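Local coordinates for protein glycerol dehydratase (Clostridium butyricum, PDB 1R9D) that probably dehydrates glycerol as a B12-independent lyase of the glycyl-radical, pyruvate formate-lyase-like family, at residues K4-Q9 against A362-V367. Numbering follows the deposited sequence.
Sequences KGFSTQ and ALEAAV
Phe6 lays one face of its ring on Val367, while Ser7, the next residue along, is tied to the carboxylate of Glu364 one helical turn earlier. Segment 4-9, a loop leading into helix 11-22, packs against helix 357-369. Followed outward, the Phe6 side chain starts with CB 3.8 Å from Val367 CG1 and close to Glu364 OE1. CG stays over the two valine methyls, CD1 lies nearer CG2 than CG1, and CD2 adds a contact of 3.4 Å with Glu364 OE2 at the ring edge. CE1, CE2 and CZ complete the circle around Val367 CG2, which sits 3.4 Å from the ring centroid and only 5° off its normal, a CH-pi contact centred on the face. Val367 CG1 is anti to the backbone N, which turns CG2 to the side beside that N and under the ring. The carboxylate plane of Glu364 is tilted 52° from the ring. Its OE1 takes two bonds: Ser7 N gives a nearly straight one (2.7 Å, 174°) almost along the C-O axis, and Ser7 OG donates at 2.8 Å from the anti side. The bend of the glutamate chain at chi2 carries the carboxylate to the loop. Farther along, a water donates to Gln9 OE1 and to Val367 O, bridging loop and helix. Arg391 of helix 386-397 forms a salt bridge with Glu364 OE2 and also bonds Gly5 O; His368 is hydrogen-bonded to Ser7 OG. The two Ser7 donors on OE1 and the Arg391 salt bridge on OE2 are consistent with Glu364 being ionised, joining the N-terminal segment to two helices through charge and hydrogen bonds beside an apolar ring-methyl contact.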
ATOM      1  N   LYS A   4     -30.833  20.281  45.787  1.00 52.74           N
ATOM      2  CA  LYS A   4     -30.333  21.644  45.873  1.00 50.94           C
ATOM      3  C   LYS A   4     -30.721  22.508  44.676  1.00 49.11           C
ATOM      4  O   LYS A   4     -30.737  23.735  44.768  1.00 49.61           O
ATOM      5  CB  LYS A   4     -28.810  21.620  46.016  1.00 52.01           C
ATOM      6  CG  LYS A   4     -28.309  20.730  47.145  1.00 52.84           C
ATOM      7  CD  LYS A   4     -26.789  20.677  47.162  1.00 54.06           C
ATOM      8  CE  LYS A   4     -26.269  19.707  48.214  1.00 54.42           C
ATOM      9  NZ  LYS A   4     -24.794  19.522  48.100  1.00 54.91           N
ATOM     10  N   GLY A   5     -31.048  21.871  43.558  1.00 45.83           N
ATOM     11  CA  GLY A   5     -31.403  22.629  42.372  1.00 42.85           C
ATOM     12  C   GLY A   5     -30.126  23.092  41.695  1.00 40.47           C
ATOM     13  O   GLY A   5     -29.034  22.812  42.187  1.00 39.04           O
ATOM     14  N   PHE A   6     -30.248  23.807  40.582  1.00 39.46           N
ATOM     15  CA  PHE A   6     -29.064  24.271  39.866  1.00 38.25           C
ATOM     16  C   PHE A   6     -28.908  25.790  39.843  1.00 38.54           C
ATOM     17  O   PHE A   6     -29.885  26.529  39.951  1.00 38.25           O
ATOM     18  CB  PHE A   6     -29.077  23.736  38.430  1.00 37.43           C
ATOM     19  CG  PHE A   6     -29.185  22.237  38.342  1.00 37.13           C
ATOM     20  CD1 PHE A   6     -30.430  21.617  38.274  1.00 36.68           C
ATOM     21  CD2 PHE A   6     -28.042  21.443  38.351  1.00 36.42           C
ATOM     22  CE1 PHE A   6     -30.532  20.227  38.218  1.00 37.36           C
ATOM     23  CE2 PHE A   6     -28.132  20.051  38.297  1.00 36.87           C
ATOM     24  CZ  PHE A   6     -29.377  19.443  38.230  1.00 36.43           C
ATOM     25  N   SER A   7     -27.664  26.242  39.697  1.00 38.32           N
ATOM     26  CA  SER A   7     -27.356  27.667  39.654  1.00 37.58           C
ATOM     27  C   SER A   7     -27.685  28.249  38.283  1.00 37.51           C
ATOM     28  O   SER A   7     -27.931  27.510  37.327  1.00 36.11           O
ATOM     29  CB  SER A   7     -25.874  27.886  39.974  1.00 38.04           C
ATOM     30  OG  SER A   7     -25.049  27.182  39.064  1.00 37.51           O
ATOM     31  N   THR A   8     -27.692  29.577  38.191  1.00 37.25           N
ATOM     32  CA  THR A   8     -27.998  30.262  36.941  1.00 36.80           C
ATOM     33  C   THR A   8     -26.727  30.647  36.185  1.00 36.09           C
ATOM     34  O   THR A   8     -25.783  31.185  36.768  1.00 35.72           O
ATOM     35  CB  THR A   8     -28.834  31.538  37.198  1.00 38.75           C
ATOM     36  OG1 THR A   8     -30.074  31.176  37.822  1.00 39.64           O
ATOM     37  CG2 THR A   8     -29.128  32.265  35.892  1.00 39.25           C
ATOM     38  N   GLN A   9     -26.720  30.366  34.884  1.00 34.78           N
ATOM     39  CA  GLN A   9     -25.583  30.662  34.020  1.00 33.92           C
ATOM     40  C   GLN A   9     -25.511  32.153  33.696  1.00 33.84           C
ATOM     41  O   GLN A   9     -26.514  32.858  33.782  1.00 33.17           O
ATOM     42  CB  GLN A   9     -25.686  29.861  32.716  1.00 33.62           C
ATOM     43  CG  GLN A   9     -26.821  30.274  31.779  1.00 32.41           C
ATOM     44  CD  GLN A   9     -28.195  29.871  32.281  1.00 33.96           C
ATOM     45  OE1 GLN A   9     -28.326  29.201  33.302  1.00 34.41           O
ATOM     46  NE2 GLN A   9     -29.230  30.276  31.555  1.00 32.87           N
ATOM     47  N   ALA A 362     -19.756  19.403  35.526  1.00 26.90           N
ATOM     48  CA  ALA A 362     -20.200  18.906  34.233  1.00 26.06           C
ATOM     49  C   ALA A 362     -21.715  18.747  34.270  1.00 26.33           C
ATOM     50  O   ALA A 362     -22.413  19.090  33.312  1.00 25.84           O
ATOM     51  CB  ALA A 362     -19.532  17.564  33.925  1.00 26.14           C
ATOM     52  N   LEU A 363     -22.221  18.222  35.382  1.00 26.23           N
ATOM     53  CA  LEU A 363     -23.658  18.038  35.542  1.00 26.59           C
ATOM     54  C   LEU A 363     -24.324  19.417  35.537  1.00 28.00           C
ATOM     55  O   LEU A 363     -25.383  19.608  34.945  1.00 26.49           O
ATOM     56  CB  LEU A 363     -23.952  17.312  36.859  1.00 27.53           C
ATOM     57  CG  LEU A 363     -23.390  15.884  36.999  1.00 28.04           C
ATOM     58  CD1 LEU A 363     -23.705  15.335  38.386  1.00 28.66           C
ATOM     59  CD2 LEU A 363     -23.998  14.989  35.937  1.00 28.34           C
ATOM     60  N   GLU A 364     -23.680  20.377  36.191  1.00 28.50           N
ATOM     61  CA  GLU A 364     -24.200  21.737  36.267  1.00 30.12           C
ATOM     62  C   GLU A 364     -24.263  22.366  34.873  1.00 29.18           C
ATOM     63  O   GLU A 364     -25.247  23.013  34.522  1.00 28.65           O
ATOM     64  CB  GLU A 364     -23.308  22.583  37.182  1.00 32.44           C
ATOM     65  CG  GLU A 364     -23.965  23.840  37.720  1.00 36.90           C
ATOM     66  CD  GLU A 364     -24.923  23.554  38.865  1.00 39.82           C
ATOM     67  OE1 GLU A 364     -25.616  24.492  39.313  1.00 41.31           O
ATOM     68  OE2 GLU A 364     -24.977  22.391  39.325  1.00 41.76           O
ATOM     69  N   ALA A 365     -23.212  22.166  34.080  1.00 28.43           N
ATOM     70  CA  ALA A 365     -23.147  22.718  32.727  1.00 28.23           C
ATOM     71  C   ALA A 365     -24.299  22.265  31.838  1.00 27.79           C
ATOM     72  O   ALA A 365     -24.794  23.033  31.013  1.00 27.83           O
ATOM     73  CB  ALA A 365     -21.812  22.354  32.072  1.00 27.93           C
ATOM     74  N   ALA A 366     -24.728  21.016  31.996  1.00 27.44           N
ATOM     75  CA  ALA A 366     -25.827  20.507  31.183  1.00 26.41           C
ATOM     76  C   ALA A 366     -27.100  21.325  31.413  1.00 26.26           C
ATOM     77  O   ALA A 366     -27.880  21.551  30.484  1.00 25.63           O
ATOM     78  CB  ALA A 366     -26.080  19.033  31.501  1.00 26.21           C
ATOM     79  N   VAL A 367     -27.303  21.770  32.648  1.00 26.21           N
ATOM     80  CA  VAL A 367     -28.487  22.560  32.983  1.00 27.08           C
ATOM     81  C   VAL A 367     -28.319  24.029  32.585  1.00 28.39           C
ATOM     82  O   VAL A 367     -29.297  24.710  32.273  1.00 28.51           O
ATOM     83  CB  VAL A 367     -28.799  22.486  34.487  1.00 27.99           C
ATOM     84  CG1 VAL A 367     -30.109  23.216  34.782  1.00 27.42           C
ATOM     85  CG2 VAL A 367     -28.900  21.035  34.920  1.00 28.63           C
TER
HETATM   86  O   HOH W   1     -30.354  27.059  33.385  1.00 37.87           O